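PDB 3WWX: S12 family peptidase from Streptomyces sp. 82F2, which probably hydrolyses amide bonds with D-stereospecificity, acting as an amidohydrolase of the serine beta-lactamase clan. Local coordinates for residues F126-W134 with H224-I233; R48-T59 with A236-L247. All coordinates share one frame; numbering follows the deposited sequence.

Contact 1. Residues F126-W134 with H224-I233; sequences FLEHRYDTW and HDVSTLNPSI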
loop_
_atom_site.group_PDB
_atom_site.type_symbol
_atom_site.label_atom_id
_atom_site.label_comp_id
_atom_site.label_asym_id
_atom_site.label_seq_id
_atom_site.Cartn_x
_atom_site.Cartn_y
_atom_site.Cartn_z
ATOM N N PHE A 126 19.991 -4.579 -7.154
ATOM C CA PHE A 126 19.313 -5.076 -5.951
ATOM C C PHE A 126 20.103 -6.173 -5.271
ATOM O O PHE A 126 20.127 -6.264 -4.051
ATOM C CB PHE A 126 17.933 -5.604 -6.322
ATOM C CG PHE A 126 17.209 -6.312 -5.198
ATOM C CD1 PHE A 126 16.476 -5.593 -4.262
ATOM C CD2 PHE A 126 17.225 -7.701 -5.113
ATOM C CE1 PHE A 126 15.776 -6.258 -3.243
ATOM C CE2 PHE A 126 16.536 -8.370 -4.096
ATOM C CZ PHE A 126 15.822 -7.648 -3.159
ATOM N N LEU A 127 20.771 -7.005 -6.057
ATOM C CA LEU A 127 21.502 -8.110 -5.457
ATOM C C LEU A 127 22.639 -7.608 -4.575
ATOM O O LEU A 127 23.024 -8.280 -3.625
ATOM C CB LEU A 127 22.017 -9.060 -6.531
ATOM C CG LEU A 127 20.935 -9.733 -7.373
ATOM C CD1 LEU A 127 21.577 -10.632 -8.419
ATOM C CD2 LEU A 127 19.950 -10.533 -6.545
ATOM N N GLU A 128 23.182 -6.428 -4.892
ATOM C CA GLU A 128 24.196 -5.786 -4.061
ATOM C C GLU A 128 23.591 -4.957 -2.909
ATOM O O GLU A 128 24.087 -4.992 -1.792
ATOM C CB GLU A 128 25.039 -4.876 -4.958
ATOM C CG GLU A 128 26.092 -4.083 -4.229
ATOM C CD GLU A 128 27.126 -3.448 -5.179
ATOM O OE1 GLU A 128 27.994 -2.714 -4.667
ATOM O OE2 GLU A 128 27.069 -3.683 -6.399
ATOM N N HIS A 129 22.495 -4.248 -3.188
ATOM C CA HIS A 129 21.990 -3.216 -2.269
ATOM C C HIS A 129 20.759 -3.595 -1.463
ATOM O O HIS A 129 20.287 -2.794 -0.655
ATOM C CB HIS A 129 21.736 -1.930 -3.063
ATOM C CG HIS A 129 22.985 -1.344 -3.641
ATOM N ND1 HIS A 129 23.932 -0.710 -2.866
ATOM C CD2 HIS A 129 23.453 -1.322 -4.909
ATOM C CE1 HIS A 129 24.929 -0.307 -3.638
ATOM N NE2 HIS A 129 24.667 -0.669 -4.881
ATOM N N ARG A 130 20.269 -4.823 -1.629
ATOM C CA ARG A 130 19.001 -5.228 -1.026
ATOM C C ARG A 130 18.913 -5.053 0.467
ATOM O O ARG A 130 17.794 -4.899 0.971
ATOM C CB ARG A 130 18.704 -6.693 -1.349
ATOM C CG ARG A 130 19.739 -7.652 -0.763
ATOM C CD ARG A 130 19.780 -8.989 -1.462
ATOM N NE ARG A 130 18.530 -9.733 -1.302
ATOM C CZ ARG A 130 18.181 -10.771 -2.048
ATOM N NH1 ARG A 130 18.996 -11.190 -3.005
ATOM N NH2 ARG A 130 17.014 -11.386 -1.849
ATOM N N TYR A 131 20.039 -5.095 1.185
ATOM C CA TYR A 131 20.007 -5.000 2.640
ATOM C C TYR A 131 20.412 -3.618 3.169
ATOM O O TYR A 131 20.484 -3.417 4.387
ATOM C CB TYR A 131 20.860 -6.107 3.285
ATOM C CG TYR A 131 20.400 -7.488 2.871
ATOM C CD1 TYR A 131 19.086 -7.899 3.084
ATOM C CD2 TYR A 131 21.263 -8.388 2.283
ATOM C CE1 TYR A 131 18.657 -9.147 2.727
ATOM C CE2 TYR A 131 20.835 -9.649 1.926
ATOM C CZ TYR A 131 19.531 -10.014 2.120
ATOM O OH TYR A 131 19.095 -11.252 1.744
ATOM N N ASP A 132 20.651 -2.676 2.261
ATOM C CA ASP A 132 21.041 -1.313 2.660
ATOM C C ASP A 132 19.903 -0.622 3.412
ATOM O O ASP A 132 18.710 -0.817 3.106
ATOM C CB ASP A 132 21.387 -0.467 1.438
ATOM C CG ASP A 132 22.668 -0.890 0.747
ATOM O OD1 ASP A 132 23.328 -1.863 1.162
ATOM O OD2 ASP A 132 22.965 -0.241 -0.264
ATOM N N THR A 133 20.281 0.160 4.419
ATOM C CA THR A 133 19.329 0.937 5.190
ATOM C C THR A 133 19.171 2.323 4.613
ATOM O O THR A 133 20.157 3.042 4.406
ATOM C CB THR A 133 19.741 1.031 6.661
ATOM O OG1 THR A 133 19.645 -0.271 7.247
ATOM C CG2 THR A 133 18.830 1.986 7.424
ATOM N N TRP A 134 17.918 2.681 4.363
ATOM C CA TRP A 134 17.544 3.992 3.863
ATOM C C TRP A 134 16.751 4.705 4.922
ATOM O O TRP A 134 15.662 4.253 5.296
ATOM C CB TRP A 134 16.657 3.870 2.618
ATOM C CG TRP A 134 17.296 3.162 1.477
ATOM C CD1 TRP A 134 17.416 1.813 1.318
ATOM C CD2 TRP A 134 17.914 3.757 0.342
ATOM N NE1 TRP A 134 18.072 1.535 0.150
ATOM C CE2 TRP A 134 18.379 2.710 -0.477
ATOM C CE3 TRP A 134 18.108 5.082 -0.073
ATOM C CZ2 TRP A 134 19.040 2.949 -1.682
ATOM C CZ3 TRP A 134 18.762 5.312 -1.258
ATOM C CH2 TRP A 134 19.218 4.257 -2.053
ATOM N N HIS A 224 14.806 -14.247 -9.772
ATOM C CA HIS A 224 15.549 -14.154 -8.524
ATOM C C HIS A 224 14.626 -14.395 -7.365
ATOM O O HIS A 224 13.471 -13.940 -7.373
ATOM C CB HIS A 224 16.125 -12.747 -8.357
ATOM C CG HIS A 224 16.958 -12.300 -9.511
ATOM N ND1 HIS A 224 18.331 -12.445 -9.547
ATOM C CD2 HIS A 224 16.607 -11.720 -10.681
ATOM C CE1 HIS A 224 18.786 -11.969 -10.689
ATOM N NE2 HIS A 224 17.763 -11.524 -11.395
ATOM N N ASP A 225 15.135 -15.092 -6.361
ATOM C CA ASP A 225 14.474 -15.179 -5.068
ATOM C C ASP A 225 14.774 -13.911 -4.291
ATOM O O ASP A 225 15.905 -13.682 -3.831
ATOM C CB ASP A 225 14.980 -16.395 -4.300
ATOM C CG ASP A 225 14.243 -16.620 -3.019
ATOM O OD1 ASP A 225 13.868 -15.625 -2.355
ATOM O OD2 ASP A 225 14.017 -17.816 -2.677
ATOM N N VAL A 226 13.741 -13.088 -4.148
ATOM C CA VAL A 226 13.851 -11.785 -3.521
ATOM C C VAL A 226 13.123 -11.739 -2.179
ATOM O O VAL A 226 12.736 -10.671 -1.700
ATOM C CB VAL A 226 13.359 -10.652 -4.463
ATOM C CG1 VAL A 226 14.188 -10.602 -5.705
ATOM C CG2 VAL A 226 11.886 -10.807 -4.818
ATOM N N SER A 227 12.970 -12.899 -1.553
ATOM C CA SER A 227 12.211 -12.980 -0.310
ATOM C C SER A 227 12.743 -12.026 0.748
ATOM O O SER A 227 11.961 -11.350 1.424
ATOM C CB SER A 227 12.207 -14.415 0.223
ATOM O OG SER A 227 11.715 -15.335 -0.751
ATOM N N THR A 228 14.062 -11.986 0.904
ATOM C CA THR A 228 14.682 -11.161 1.928
ATOM C C THR A 228 15.224 -9.847 1.363
ATOM O O THR A 228 15.904 -9.823 0.351
ATOM C CB THR A 228 15.815 -11.909 2.634
ATOM O OG1 THR A 228 16.786 -12.336 1.669
ATOM C CG2 THR A 228 15.268 -13.120 3.365
ATOM N N LEU A 229 14.890 -8.767 2.049
ATOM C CA LEU A 229 15.323 -7.414 1.678
ATOM C C LEU A 229 15.067 -6.507 2.877
ATOM O O LEU A 229 14.218 -6.807 3.714
ATOM C CB LEU A 229 14.564 -6.894 0.429
ATOM C CG LEU A 229 13.027 -6.826 0.494
ATOM C CD1 LEU A 229 12.520 -5.529 1.145
ATOM C CD2 LEU A 229 12.451 -6.983 -0.897
ATOM N N ASN A 230 15.803 -5.403 2.933
ATOM C CA ASN A 230 15.624 -4.367 3.943
ATOM C C ASN A 230 14.460 -3.466 3.529
ATOM O O ASN A 230 14.559 -2.762 2.525
ATOM C CB ASN A 230 16.917 -3.557 4.069
ATOM C CG ASN A 230 16.884 -2.538 5.190
ATOM O OD1 ASN A 230 15.859 -1.887 5.455
ATOM N ND2 ASN A 230 18.025 -2.369 5.853
ATOM N N PRO A 231 13.337 -3.502 4.275
ATOM C CA PRO A 231 12.128 -2.803 3.821
ATOM C C PRO A 231 12.164 -1.295 3.975
ATOM O O PRO A 231 11.160 -0.642 3.621
ATOM C CB PRO A 231 11.024 -3.373 4.725
ATOM C CG PRO A 231 11.604 -4.522 5.410
ATOM C CD PRO A 231 13.067 -4.346 5.449
ATOM N N SER A 232 13.279 -0.748 4.466
ATOM C CA SER A 232 13.391 0.704 4.576
ATOM C C SER A 232 13.380 1.408 3.222
ATOM O O SER A 232 13.207 2.622 3.176
ATOM C CB SER A 232 14.621 1.083 5.399
ATOM O OG SER A 232 15.817 0.736 4.730
ATOM N N ILE A 233 13.561 0.678 2.122
ATOM C CA ILE A 233 13.338 1.268 0.811
ATOM C C ILE A 233 11.917 1.814 0.660
ATOM O O ILE A 233 11.680 2.701 -0.159
ATOM C CB ILE A 233 13.578 0.270 -0.334
ATOM C CG1 ILE A 233 12.784 -1.013 -0.138
ATOM C CG2 ILE A 233 15.076 -0.008 -0.506
ATOM C CD1 ILE A 233 12.699 -1.895 -1.405
HETATM O O HOH W 1 18.242 -12.947 -5.035
HETATM O O HOH W 2 16.007 -3.111 0.028
HETATM O O HOH W 3 12.872 4.388 5.206
#
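R130 turns the edge of its guanidinium to the backbone of 225-228. NE and NH2 both donate to the carbonyl O of T228, from NH2 at 2.9 Å, and NH2 also reaches D225 O at 3.2 Å on a lone pair, all three bonds nearly in the guanidinium plane. The bend at chi3 (-64°) turns that edge onto that backbone, while F126 CE2 lies under the centre of one guanidinium face. On the buried side the F126 ring abuts V226, CE2 to CG1 3.6 Å, and presents its edge to L229 CB. F126 also stacks on H306, a residue of the diamine pocket, and its side chain is about 6 Å from the bound octane 1,8-diamine, consistent with a place just behind the ligand pocket. Two Asx turns shape the second segment: D225 OD1 and N230 OD1 each accept from the backbone N two residues on. N230 is gripped along its length, its N bonding R130 O at 2.8 Å and its ND2 donating to Y131 O from above the carbonyl plane and to T133 OG1. Next to it, S232 OG takes the W134 N-H at 2.9 Å, almost straight at 177°, and I233 CG2 sits 3.4 Å from W134 NE1. Toward solvent a short hydrogen bond, Y131 OH to T228 OG1 at 2.6 Å, still holds, but the rest is looser: L127 CD1 merely brushes the H224 ring, and a water bridges R130 NH1 and D225 O.

Contact 2. Residues R48-T59 with A236-L247; sequences RYRVGSITKTFT and AAGEMISDSRDL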
loop_
_atom_site.group_PDB
_atom_site.type_symbol
_atom_site.label_atom_id
_atom_site.label_comp_id
_atom_site.label_asym_id
_atom_site.label_seq_id
_atom_site.Cartn_x
_atom_site.Cartn_y
_atom_site.Cartn_z
ATOM N N ARG A 48 2.231 -15.362 4.804
ATOM C CA ARG A 48 2.480 -13.956 5.078
ATOM C C ARG A 48 3.321 -13.404 3.945
ATOM O O ARG A 48 4.168 -14.104 3.381
ATOM C CB ARG A 48 3.182 -13.815 6.436
ATOM C CG ARG A 48 2.300 -14.347 7.580
ATOM C CD ARG A 48 2.881 -14.267 8.999
ATOM N NE ARG A 48 1.945 -14.906 9.917
ATOM C CZ ARG A 48 2.066 -14.961 11.243
ATOM N NH1 ARG A 48 3.075 -14.401 11.850
ATOM N NH2 ARG A 48 1.142 -15.578 11.963
ATOM N N TYR A 49 3.101 -12.142 3.619
ATOM C CA TYR A 49 3.745 -11.521 2.475
ATOM C C TYR A 49 3.920 -10.034 2.700
ATOM O O TYR A 49 3.249 -9.414 3.538
ATOM C CB TYR A 49 2.944 -11.799 1.191
ATOM C CG TYR A 49 1.434 -11.623 1.303
ATOM C CD1 TYR A 49 0.621 -12.680 1.651
ATOM C CD2 TYR A 49 0.830 -10.410 1.046
ATOM C CE1 TYR A 49 -0.754 -12.542 1.726
ATOM C CE2 TYR A 49 -0.550 -10.251 1.143
ATOM C CZ TYR A 49 -1.337 -11.325 1.474
ATOM O OH TYR A 49 -2.719 -11.187 1.535
ATOM N N ARG A 50 4.859 -9.471 1.957
ATOM C CA ARG A 50 5.104 -8.042 1.941
ATOM C C ARG A 50 3.950 -7.364 1.236
ATOM O O ARG A 50 3.751 -7.562 0.027
ATOM C CB ARG A 50 6.419 -7.772 1.214
ATOM C CG ARG A 50 7.623 -8.452 1.871
ATOM C CD ARG A 50 8.934 -7.904 1.289
ATOM N NE ARG A 50 10.083 -8.680 1.763
ATOM C CZ ARG A 50 10.617 -8.555 2.974
ATOM N NH1 ARG A 50 10.178 -7.647 3.814
ATOM N NH2 ARG A 50 11.615 -9.338 3.340
ATOM N N VAL A 51 3.166 -6.570 1.960
ATOM C CA VAL A 51 1.953 -5.977 1.381
ATOM C C VAL A 51 2.233 -4.723 0.557
ATOM O O VAL A 51 1.317 -4.145 -0.039
ATOM C CB VAL A 51 0.897 -5.683 2.454
ATOM C CG1 VAL A 51 0.659 -6.903 3.304
ATOM C CG2 VAL A 51 1.302 -4.499 3.329
ATOM N N GLY A 52 3.496 -4.322 0.501
ATOM C CA GLY A 52 3.845 -3.131 -0.256
ATOM C C GLY A 52 2.974 -1.933 0.066
ATOM O O GLY A 52 2.711 -1.646 1.229
ATOM N N SER A 53 2.516 -1.272 -0.994
ATOM C CA SER A 53 1.772 -0.019 -0.968
ATOM C C SER A 53 0.511 -0.014 -0.095
ATOM O O SER A 53 -0.003 1.047 0.273
ATOM C CB SER A 53 1.386 0.285 -2.425
ATOM O OG SER A 53 2.387 -0.212 -3.327
ATOM N N ILE A 54 -0.029 -1.190 0.214
ATOM C CA ILE A 54 -1.129 -1.285 1.167
ATOM C C ILE A 54 -0.776 -0.621 2.508
ATOM O O ILE A 54 -1.652 -0.118 3.226
ATOM C CB ILE A 54 -1.548 -2.753 1.302
ATOM C CG1 ILE A 54 -2.406 -3.160 0.107
ATOM C CG2 ILE A 54 -2.278 -3.034 2.619
ATOM C CD1 ILE A 54 -2.527 -4.665 -0.065
ATOM N N THR A 55 0.515 -0.581 2.826
ATOM C CA THR A 55 0.991 0.119 4.015
ATOM C C THR A 55 0.452 1.534 4.075
ATOM O O THR A 55 0.171 2.064 5.158
ATOM C CB THR A 55 2.525 0.178 4.011
ATOM O OG1 THR A 55 3.071 -1.153 3.976
ATOM C CG2 THR A 55 3.070 0.909 5.228
ATOM N N LYS A 56 0.301 2.168 2.917
ATOM C CA LYS A 56 -0.183 3.538 2.863
ATOM C C LYS A 56 -1.514 3.720 3.585
ATOM O O LYS A 56 -1.757 4.772 4.158
ATOM C CB LYS A 56 -0.324 4.003 1.424
ATOM C CG LYS A 56 0.997 4.197 0.715
ATOM C CD LYS A 56 0.809 4.865 -0.640
ATOM C CE LYS A 56 2.136 5.153 -1.326
ATOM N NZ LYS A 56 2.858 3.933 -1.722
ATOM N N THR A 57 -2.406 2.735 3.527
ATOM C CA THR A 57 -3.689 2.896 4.199
ATOM C C THR A 57 -3.494 2.974 5.713
ATOM O O THR A 57 -4.191 3.732 6.399
ATOM C CB THR A 57 -4.639 1.757 3.855
ATOM O OG1 THR A 57 -4.673 1.568 2.441
ATOM C CG2 THR A 57 -6.032 2.076 4.360
ATOM N N PHE A 58 -2.545 2.197 6.237
ATOM C CA PHE A 58 -2.227 2.255 7.663
ATOM C C PHE A 58 -1.676 3.634 8.030
ATOM O O PHE A 58 -2.086 4.251 9.008
ATOM C CB PHE A 58 -1.232 1.163 8.045
ATOM C CG PHE A 58 -1.800 -0.232 7.969
ATOM C CD1 PHE A 58 -1.801 -0.926 6.766
ATOM C CD2 PHE A 58 -2.317 -0.856 9.086
ATOM C CE1 PHE A 58 -2.311 -2.217 6.672
ATOM C CE2 PHE A 58 -2.845 -2.156 8.988
ATOM C CZ PHE A 58 -2.828 -2.831 7.794
ATOM N N THR A 59 -0.733 4.127 7.246
ATOM C CA THR A 59 -0.161 5.441 7.476
ATOM C C THR A 59 -1.216 6.545 7.476
ATOM O O THR A 59 -1.240 7.402 8.388
ATOM C CB THR A 59 0.918 5.697 6.409
ATOM O OG1 THR A 59 1.903 4.667 6.528
ATOM C CG2 THR A 59 1.560 7.063 6.555
ATOM N N ALA A 236 7.080 3.960 5.434
ATOM C CA ALA A 236 5.660 4.261 5.602
ATOM C C ALA A 236 4.879 4.274 4.281
ATOM O O ALA A 236 3.653 4.367 4.285
ATOM C CB ALA A 236 5.493 5.578 6.337
ATOM N N ALA A 237 5.580 4.130 3.157
ATOM C CA ALA A 237 4.945 3.971 1.862
ATOM C C ALA A 237 4.745 2.507 1.480
ATOM O O ALA A 237 4.035 2.217 0.533
ATOM C CB ALA A 237 5.779 4.657 0.803
ATOM N N GLY A 238 5.380 1.575 2.187
ATOM C CA GLY A 238 5.262 0.188 1.759
ATOM C C GLY A 238 5.929 -0.954 2.495
ATOM O O GLY A 238 6.020 -2.028 1.906
ATOM N N GLU A 239 6.354 -0.794 3.748
ATOM C CA GLU A 239 7.172 -1.824 4.395
ATOM C C GLU A 239 6.434 -2.992 5.052
ATOM O O GLU A 239 7.088 -3.959 5.442
ATOM C CB GLU A 239 8.027 -1.193 5.505
ATOM C CG GLU A 239 7.268 -0.671 6.714
ATOM C CD GLU A 239 8.209 -0.373 7.851
ATOM O OE1 GLU A 239 8.745 -1.345 8.401
ATOM O OE2 GLU A 239 8.386 0.821 8.166
ATOM N N MET A 240 5.116 -2.890 5.256
ATOM C CA MET A 240 4.456 -3.849 6.157
ATOM C C MET A 240 4.374 -5.277 5.621
ATOM O O MET A 240 4.392 -5.509 4.415
ATOM C CB MET A 240 3.085 -3.328 6.576
ATOM C CG MET A 240 3.218 -2.116 7.481
ATOM S SD MET A 240 1.661 -1.364 7.951
ATOM C CE MET A 240 0.904 -2.731 8.850
ATOM N N ILE A 241 4.270 -6.225 6.550
ATOM C CA ILE A 241 4.053 -7.634 6.248
ATOM C C ILE A 241 2.745 -8.040 6.891
ATOM O O ILE A 241 2.462 -7.617 8.008
ATOM C CB ILE A 241 5.210 -8.513 6.785
ATOM C CG1 ILE A 241 6.537 -8.059 6.151
ATOM C CG2 ILE A 241 4.948 -9.998 6.502
ATOM C CD1 ILE A 241 7.802 -8.690 6.798
ATOM N N SER A 242 1.929 -8.825 6.189
ATOM C CA SER A 242 0.657 -9.273 6.739
ATOM C C SER A 242 0.254 -10.589 6.075
ATOM O O SER A 242 1.024 -11.209 5.370
ATOM C CB SER A 242 -0.412 -8.186 6.563
ATOM O OG SER A 242 -1.572 -8.468 7.331
ATOM N N ASP A 243 -0.965 -11.033 6.338
ATOM C CA ASP A 243 -1.535 -12.173 5.641
ATOM C C ASP A 243 -2.924 -11.794 5.123
ATOM O O ASP A 243 -3.391 -10.659 5.287
ATOM C CB ASP A 243 -1.524 -13.454 6.488
ATOM C CG ASP A 243 -2.564 -13.473 7.593
ATOM O OD1 ASP A 243 -3.342 -12.518 7.727
ATOM O OD2 ASP A 243 -2.563 -14.473 8.351
ATOM N N SER A 244 -3.583 -12.734 4.474
ATOM C CA SER A 244 -4.835 -12.431 3.793
ATOM C C SER A 244 -6.015 -12.335 4.752
ATOM O O SER A 244 -7.049 -11.834 4.362
ATOM C CB SER A 244 -5.132 -13.491 2.745
ATOM O OG SER A 244 -4.047 -13.640 1.832
ATOM N N ARG A 245 -5.845 -12.820 5.971
ATOM C CA ARG A 245 -6.860 -12.680 7.019
ATOM C C ARG A 245 -6.794 -11.294 7.665
ATOM O O ARG A 245 -7.787 -10.553 7.693
ATOM C CB ARG A 245 -6.667 -13.744 8.086
ATOM C CG ARG A 245 -7.735 -13.752 9.166
ATOM C CD ARG A 245 -7.500 -14.819 10.200
ATOM N NE ARG A 245 -8.617 -14.869 11.145
ATOM C CZ ARG A 245 -8.732 -15.761 12.125
ATOM N NH1 ARG A 245 -7.801 -16.692 12.296
ATOM N NH2 ARG A 245 -9.783 -15.722 12.937
ATOM N N ASP A 246 -5.617 -10.922 8.160
ATOM C CA ASP A 246 -5.456 -9.651 8.844
ATOM C C ASP A 246 -5.786 -8.485 7.919
ATOM O O ASP A 246 -6.319 -7.481 8.357
ATOM C CB ASP A 246 -4.021 -9.481 9.328
ATOM C CG ASP A 246 -3.723 -10.237 10.619
ATOM O OD1 ASP A 246 -4.552 -11.058 11.080
ATOM O OD2 ASP A 246 -2.611 -10.009 11.163
ATOM N N LEU A 247 -5.434 -8.594 6.640
ATOM C CA LEU A 247 -5.728 -7.475 5.747
ATOM C C LEU A 247 -7.231 -7.242 5.641
ATOM O O LEU A 247 -7.686 -6.097 5.603
ATOM C CB LEU A 247 -5.102 -7.655 4.367
ATOM C CG LEU A 247 -3.590 -7.464 4.308
ATOM C CD1 LEU A 247 -3.137 -7.739 2.889
ATOM C CD2 LEU A 247 -3.159 -6.083 4.754
HETATM O O HOH W 4 -0.505 -16.112 8.791
HETATM O O HOH W 5 8.291 -5.468 3.470
HETATM O O HOH W 6 5.831 -4.664 2.236
HETATM O O HOH W 7 5.303 0.894 -2.387
#
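T55 OG1 works both ways: it donates to G52 O within its own turn, 2.8 Å away, and accepts the N-H of M240 at 3.0 Å. With OG1 beside its own backbone N (chi1 -59°), its methyl CG2 is left facing A236 O and M240 CG. Along the same helix, T59 OG1 donates to A236 O at 2.9 Å and K56 NZ to A237 O at 3.1 Å, each on a carbonyl lone pair; NZ has a second partner in the Y158 hydroxyl. S53 to K56 reads S-I-T-K, matching the S-x-x-K motif that carries the nucleophile in relatives of the beta-lactamase clan. Before it, a short antiparallel pairing joins Y49 to S242 by two backbone bonds, and V51 N to M240 O by a third. The Y49 and S244 hydroxyls meet at 2.8 Å (OH to OG), S244 lying at the edge of the ring while S242 O sits over one face. At G52 and G238 the backbones run so close that each CA touches the other's carbonyl O. Apolar packing follows: M240 CE lies 3.6 Å from the F58 ring centroid, almost on its normal, with SD over the same face in a Met-aromatic contact. L247 CD1 packs against V51 CG1 and the Y49 ring, and its CD2 meets I54 CG2 tip to tip at 3.8 Å. T55 OG1, T59 OG1 and K56 NZ thus give buried backbone groups of 236-240 polar partners, fixing the motif's helix against that segment.

In the fold
As a worked pair, the two contacts show how chemistry follows depth. Contact 2 is core: its centre is about 6 Å from the centre of the chain, it has no exposed touching residue, and it joins strand to strand and helix to the 3-10 end and loop. Contact 1, its centre about 18 Å from that of the chain, joins mostly loops, relies on an arginine and an asparagine side chain reading backbone carbonyls, and has four exposed touching residues. Their centres are about 17 Å apart, and they hold different elements, although 224-233 runs on closely to 236-247 in the chain. R50 couples them directly, its NH2 probably hydrogen-bonded to S227 O at 2.8 Å. Both also approach the bound diamine, contact 1 through F126 and contact 2 through S53.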